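Local coordinates for protein beta-glucosidase (Chaetomella raphigera, PDB 6JXG) that probably hydrolyses terminal, non-reducing beta-D-glucosyl residues to release beta-D-glucose in cellulose degradation, as a member of glycoside hydrolase family 3, at residues Ala15-Leu20 with Arg280-Val285; Gly149-Ala154 with Leu289-Phe294. One frame throughout, in Å; residues are numbered along the deposited sequence.

Interaction 1: Ala15-Leu20 with Arg280-Val285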
loop_
_atom_site.group_PDB
_atom_site.type_symbol
_atom_site.label_atom_id
_atom_site.label_comp_id
_atom_site.label_asym_id
_atom_site.label_seq_id
_atom_site.Cartn_x
_atom_site.Cartn_y
_atom_site.Cartn_z
ATOM N N ALA A 15 -13.932 32.749 0.878
ATOM C CA ALA A 15 -13.471 34.120 0.674
ATOM C C ALA A 15 -12.684 34.277 -0.623
ATOM O O ALA A 15 -12.876 35.233 -1.363
ATOM C CB ALA A 15 -12.638 34.576 1.823
ATOM N N ALA A 16 -11.788 33.339 -0.912
ATOM C CA ALA A 16 -11.072 33.351 -2.177
ATOM C C ALA A 16 -11.968 33.188 -3.411
ATOM O O ALA A 16 -11.819 33.936 -4.430
ATOM C CB ALA A 16 -9.944 32.281 -2.140
ATOM N N LEU A 17 -12.911 32.256 -3.332
ATOM C CA LEU A 17 -13.839 31.995 -4.421
ATOM C C LEU A 17 -14.531 33.305 -4.887
ATOM O O LEU A 17 -14.816 33.511 -6.077
ATOM C CB LEU A 17 -14.896 30.984 -3.988
ATOM C CG LEU A 17 -15.880 30.508 -5.055
ATOM C CD1 LEU A 17 -15.271 29.550 -6.042
ATOM C CD2 LEU A 17 -17.147 29.906 -4.458
ATOM N N ALA A 18 -14.891 34.129 -3.913
ATOM C CA ALA A 18 -15.605 35.367 -4.188
ATOM C C ALA A 18 -14.761 36.376 -5.058
ATOM O O ALA A 18 -15.294 37.253 -5.677
ATOM C CB ALA A 18 -16.008 36.000 -2.882
ATOM N N LYS A 19 -13.468 36.211 -5.133
ATOM C CA LYS A 19 -12.630 37.070 -5.953
ATOM C C LYS A 19 -12.370 36.570 -7.355
ATOM O O LYS A 19 -11.634 37.202 -8.080
ATOM C CB LYS A 19 -11.323 37.270 -5.278
ATOM C CG LYS A 19 -11.587 37.799 -3.898
ATOM C CD LYS A 19 -10.492 38.670 -3.424
ATOM C CE LYS A 19 -9.281 37.904 -3.072
ATOM N NZ LYS A 19 -8.157 38.891 -3.221
ATOM N N LEU A 20 -12.916 35.422 -7.708
ATOM C CA LEU A 20 -12.528 34.752 -8.953
ATOM C C LEU A 20 -13.477 34.939 -10.082
ATOM O O LEU A 20 -14.680 34.936 -9.894
ATOM C CB LEU A 20 -12.390 33.246 -8.699
ATOM C CG LEU A 20 -11.358 32.805 -7.704
ATOM C CD1 LEU A 20 -11.259 31.301 -7.643
ATOM C CD2 LEU A 20 -9.986 33.420 -8.041
ATOM N N ARG A 280 -21.925 23.943 -9.252
ATOM C CA ARG A 280 -21.089 22.740 -9.325
ATOM C C ARG A 280 -19.633 23.163 -9.506
ATOM O O ARG A 280 -18.728 22.720 -8.766
ATOM C CB ARG A 280 -21.576 21.763 -10.420
ATOM C CG ARG A 280 -20.744 20.421 -10.503
ATOM C CD ARG A 280 -21.016 19.458 -9.339
ATOM N NE ARG A 280 -20.069 19.640 -8.274
ATOM C CZ ARG A 280 -18.779 19.254 -8.360
ATOM N NH1 ARG A 280 -18.351 18.565 -9.397
ATOM N NH2 ARG A 280 -17.948 19.509 -7.373
ATOM N N LEU A 281 -19.391 24.063 -10.437
ATOM C CA LEU A 281 -17.988 24.609 -10.563
ATOM C C LEU A 281 -17.489 25.344 -9.287
ATOM O O LEU A 281 -16.338 25.195 -8.843
ATOM C CB LEU A 281 -17.859 25.544 -11.781
ATOM C CG LEU A 281 -16.592 26.360 -12.019
ATOM C CD1 LEU A 281 -15.370 25.456 -12.151
ATOM C CD2 LEU A 281 -16.760 27.191 -13.271
ATOM N N ASP A 282 -18.371 26.123 -8.683
ATOM C CA ASP A 282 -18.071 26.814 -7.456
ATOM C C ASP A 282 -17.709 25.800 -6.382
ATOM O O ASP A 282 -16.759 26.033 -5.620
ATOM C CB ASP A 282 -19.254 27.659 -6.984
ATOM C CG ASP A 282 -19.484 28.905 -7.873
ATOM O OD1 ASP A 282 -18.650 29.224 -8.739
ATOM O OD2 ASP A 282 -20.505 29.612 -7.657
ATOM N N ASP A 283 -18.425 24.686 -6.339
ATOM C CA ASP A 283 -18.197 23.662 -5.337
ATOM C C ASP A 283 -16.824 23.022 -5.578
ATOM O O ASP A 283 -16.067 22.830 -4.659
ATOM C CB ASP A 283 -19.287 22.609 -5.379
ATOM C CG ASP A 283 -19.107 21.565 -4.321
ATOM O OD1 ASP A 283 -19.354 21.876 -3.150
ATOM O OD2 ASP A 283 -18.661 20.474 -4.648
ATOM N N MET A 284 -16.477 22.789 -6.827
ATOM C CA MET A 284 -15.178 22.191 -7.189
ATOM C C MET A 284 -14.029 23.038 -6.688
ATOM O O MET A 284 -13.113 22.567 -6.052
ATOM C CB MET A 284 -15.041 22.108 -8.699
ATOM C CG MET A 284 -15.886 21.132 -9.442
ATOM S SD MET A 284 -15.544 21.424 -11.228
ATOM C CE MET A 284 -16.767 20.526 -12.081
ATOM N N VAL A 285 -14.086 24.327 -6.976
ATOM C CA VAL A 285 -13.067 25.275 -6.546
ATOM C C VAL A 285 -12.984 25.459 -5.078
ATOM O O VAL A 285 -11.879 25.556 -4.529
ATOM C CB VAL A 285 -13.262 26.629 -7.257
ATOM C CG1 VAL A 285 -12.160 27.593 -6.820
ATOM C CG2 VAL A 285 -13.130 26.413 -8.753
#

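Interaction 2: Gly149-Ala154 with Leu289-Phe294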
loop_
_atom_site.group_PDB
_atom_site.type_symbol
_atom_site.label_atom_id
_atom_site.label_comp_id
_atom_site.label_asym_id
_atom_site.label_seq_id
_atom_site.Cartn_x
_atom_site.Cartn_y
_atom_site.Cartn_z
ATOM N N GLY A 149 3.285 18.751 5.428
ATOM C CA GLY A 149 2.773 19.899 4.728
ATOM C C GLY A 149 2.346 19.674 3.266
ATOM O O GLY A 149 1.925 20.645 2.593
ATOM N N VAL A 150 2.412 18.413 2.780
ATOM C CA VAL A 150 1.944 18.128 1.417
ATOM C C VAL A 150 0.483 17.630 1.535
ATOM O O VAL A 150 0.043 17.136 2.606
ATOM C CB VAL A 150 2.821 17.051 0.670
ATOM C CG1 VAL A 150 2.531 15.654 1.195
ATOM C CG2 VAL A 150 2.545 17.053 -0.808
ATOM N N GLN A 151 -0.301 17.823 0.481
ATOM C CA GLN A 151 -1.642 17.209 0.378
ATOM C C GLN A 151 -1.463 15.751 -0.106
ATOM O O GLN A 151 -0.774 15.498 -1.099
ATOM C CB GLN A 151 -2.488 17.950 -0.656
ATOM C CG GLN A 151 -2.737 19.412 -0.302
ATOM C CD GLN A 151 -3.528 20.195 -1.349
ATOM O OE1 GLN A 151 -3.067 21.270 -1.879
ATOM N NE2 GLN A 151 -4.694 19.699 -1.677
ATOM N N ALA A 152 -2.008 14.796 0.601
ATOM C CA ALA A 152 -2.001 13.431 0.140
ATOM C C ALA A 152 -3.230 13.200 -0.746
ATOM O O ALA A 152 -4.162 14.015 -0.807
ATOM C CB ALA A 152 -2.037 12.464 1.353
ATOM N N CYS A 153 -3.183 12.103 -1.492
ATOM C CA CYS A 153 -4.171 11.749 -2.474
ATOM C C CYS A 153 -4.370 10.225 -2.370
ATOM O O CYS A 153 -3.616 9.420 -2.958
ATOM C CB CYS A 153 -3.703 12.096 -3.893
ATOM S SG CYS A 153 -5.031 11.740 -5.148
ATOM N N ALA A 154 -5.431 9.832 -1.707
ATOM C CA ALA A 154 -5.818 8.450 -1.678
ATOM C C ALA A 154 -6.358 7.979 -3.039
ATOM O O ALA A 154 -7.371 8.511 -3.562
ATOM C CB ALA A 154 -6.866 8.210 -0.594
ATOM N N LEU A 289 -9.460 24.603 -3.108
ATOM C CA LEU A 289 -8.872 25.664 -2.267
ATOM C C LEU A 289 -8.938 25.259 -0.785
ATOM O O LEU A 289 -8.020 25.539 -0.027
ATOM C CB LEU A 289 -9.578 27.035 -2.517
ATOM C CG LEU A 289 -9.416 27.591 -3.947
ATOM C CD1 LEU A 289 -10.108 28.942 -3.977
ATOM C CD2 LEU A 289 -7.953 27.766 -4.381
ATOM N N ALA A 290 -10.033 24.639 -0.338
ATOM C CA ALA A 290 -10.127 24.214 1.049
ATOM C C ALA A 290 -8.929 23.290 1.413
ATOM O O ALA A 290 -8.350 23.409 2.482
ATOM C CB ALA A 290 -11.431 23.505 1.311
ATOM N N SER A 291 -8.648 22.326 0.564
ATOM C CA SER A 291 -7.567 21.380 0.805
ATOM C C SER A 291 -6.189 22.062 0.851
ATOM O O SER A 291 -5.330 21.764 1.694
ATOM C CB SER A 291 -7.615 20.323 -0.296
ATOM O OG SER A 291 -8.702 19.389 -0.027
ATOM N N TRP A 292 -6.007 23.016 -0.043
ATOM C CA TRP A 292 -4.830 23.914 -0.064
ATOM C C TRP A 292 -4.619 24.650 1.254
ATOM O O TRP A 292 -3.518 24.588 1.864
ATOM C CB TRP A 292 -4.981 24.895 -1.244
ATOM C CG TRP A 292 -3.811 25.789 -1.548
ATOM C CD1 TRP A 292 -2.571 25.386 -1.919
ATOM C CD2 TRP A 292 -3.793 27.223 -1.585
ATOM N NE1 TRP A 292 -1.774 26.473 -2.159
ATOM C CE2 TRP A 292 -2.510 27.606 -1.984
ATOM C CE3 TRP A 292 -4.767 28.214 -1.415
ATOM C CZ2 TRP A 292 -2.138 28.883 -2.127
ATOM C CZ3 TRP A 292 -4.377 29.517 -1.556
ATOM C CH2 TRP A 292 -3.063 29.830 -1.916
ATOM N N TYR A 293 -5.682 25.307 1.701
ATOM C CA TYR A 293 -5.657 26.017 2.982
ATOM C C TYR A 293 -5.570 25.051 4.144
ATOM O O TYR A 293 -4.878 25.337 5.112
ATOM C CB TYR A 293 -6.900 26.852 3.172
ATOM C CG TYR A 293 -6.969 28.093 2.327
ATOM C CD1 TYR A 293 -6.028 29.089 2.494
ATOM C CD2 TYR A 293 -7.971 28.296 1.401
ATOM C CE1 TYR A 293 -6.055 30.229 1.763
ATOM C CE2 TYR A 293 -8.013 29.483 0.650
ATOM C CZ TYR A 293 -7.026 30.438 0.871
ATOM O OH TYR A 293 -6.956 31.620 0.142
ATOM N N PHE A 294 -6.273 23.908 4.053
ATOM C CA PHE A 294 -6.295 22.924 5.154
ATOM C C PHE A 294 -4.918 22.438 5.583
ATOM O O PHE A 294 -4.620 22.424 6.756
ATOM C CB PHE A 294 -7.193 21.709 4.817
ATOM C CG PHE A 294 -7.293 20.724 5.941
ATOM C CD1 PHE A 294 -6.397 19.673 6.052
ATOM C CD2 PHE A 294 -8.217 20.909 6.922
ATOM C CE1 PHE A 294 -6.430 18.780 7.128
ATOM C CE2 PHE A 294 -8.326 19.992 7.971
ATOM C CZ PHE A 294 -7.385 18.916 8.070
#

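Interaction 1: Ala15-Leu20 with Arg280-Val285
Leu17 meets Asp282 not at the flat carboxylate of the aspartate but at the CB behind it: Leu17 CD2 lies 4.0 Å from Asp282 CB, the two side chains crossing at about a right angle, while Leu17 CD1 sits 3.8 Å from the backbone Asp282 O. The carboxylate itself has polar partners elsewhere, with Asp282 OD1 salt-bridged to Lys25 and hydrogen-bonded to Gln278. Farther round the helix, the guanidinium of Arg280 receives Asp283 at its edge and in its plane; Arg280 NH2 donates to the anti lone pair of Asp283 OD2 over 3.0 Å, in a nearly straight bond of 162°. The same NH2 also pairs with Asp248.

The apolar part of the contact centres on Val285. With its CG anti to the backbone N (chi1 -175°), Leu17 sets against Val285 the same CD1 that touches Asp282 O, 3.7 Å from Val285 CB. Leu20, at the end of the type I turn that begins at Leu17, brings its CD1 tip to tip with Val285 CG1 at 3.9 Å. An alanine at Leu17 is likely to open a gap beside Val285 and leave the aliphatic root of Asp282 without its apolar cover.

No hydrogen bond joins the two segments. Between them, the union of the last part of helix 7-17 and the following turn with helix 278-294 is thus apolar, with Val285 buried at its centre, while Lys25 of helix 22-29, touched by both leucines, adds a charged link through Asp282 at the border of this small patch.

Interaction 2: Gly149-Ala154 with Leu289-Phe294
Gln151 reaches Ser291 and Trp292 through an extended side chain: CG stands anti to the carbonyl carbon (chi1 -62°) and the chain then runs straight on (chi2 177°), carrying the flat amide onto the backbone of helix 278-294. Trp292 has its CG anti to the backbone N (chi1 -173°), which sets the CD1 edge of the indole beside the end of the glutamine, with the amide near the ring plane.

The contact is made at the peptide joining Ser291 to Trp292. Gln151 CD lies 3.9 Å from Ser291 C and Gln151 CG 4.0 Å from Ser291 O, with the amide end reaching on to Ser291 CB and the alpha carbon of Trp292. The glutamine thus meets the helix by packing of its chain and amide carbon against the Ser291 backbone. The hydroxyl of Ser291 is held elsewhere, bonded to the backbone O of Ala195. All three touching residues are buried.

Gly149 closes a Schellman motif just after helix 131-147, and the chain then enters strand 151-157, where Gln151 shares backbone bonds with Asn104 and Gln106. Val150, just before the strand, and Ala152 and Ala154 within it pack on helix 131-147, whereas Gln151 and Cys153 touch strand 228-231 at Phe228 and Val230. Ser291 also rests on Phe228, so helix 278-294 lies against the N-terminal ends of the parallel strands of this TIM-barrel-like domain, with helix 7-17 packed on it through Leu289, Ala290 and Tyr293.

The two interactions lie about 16 Å apart, centre to centre, on successive parts of helix 278-294. Their segments alternate along the chain: 15-20, 149-154, 280-285, 289-294. Interaction 1 brings the N-terminal helix 7-17 to the earlier part of the long helix, near the periphery; interaction 2 joins its last turns to strand 151-157 in the interior. They also touch directly, as Ala16 CB packs 3.8 Å from Leu289 CD1 and lies equally close to Tyr293 OH. Helix 278-294 thus connects the start of the chain with the strands of the N-terminal family 3 domain, layering helix 7-17, this helix and the sheet in succession.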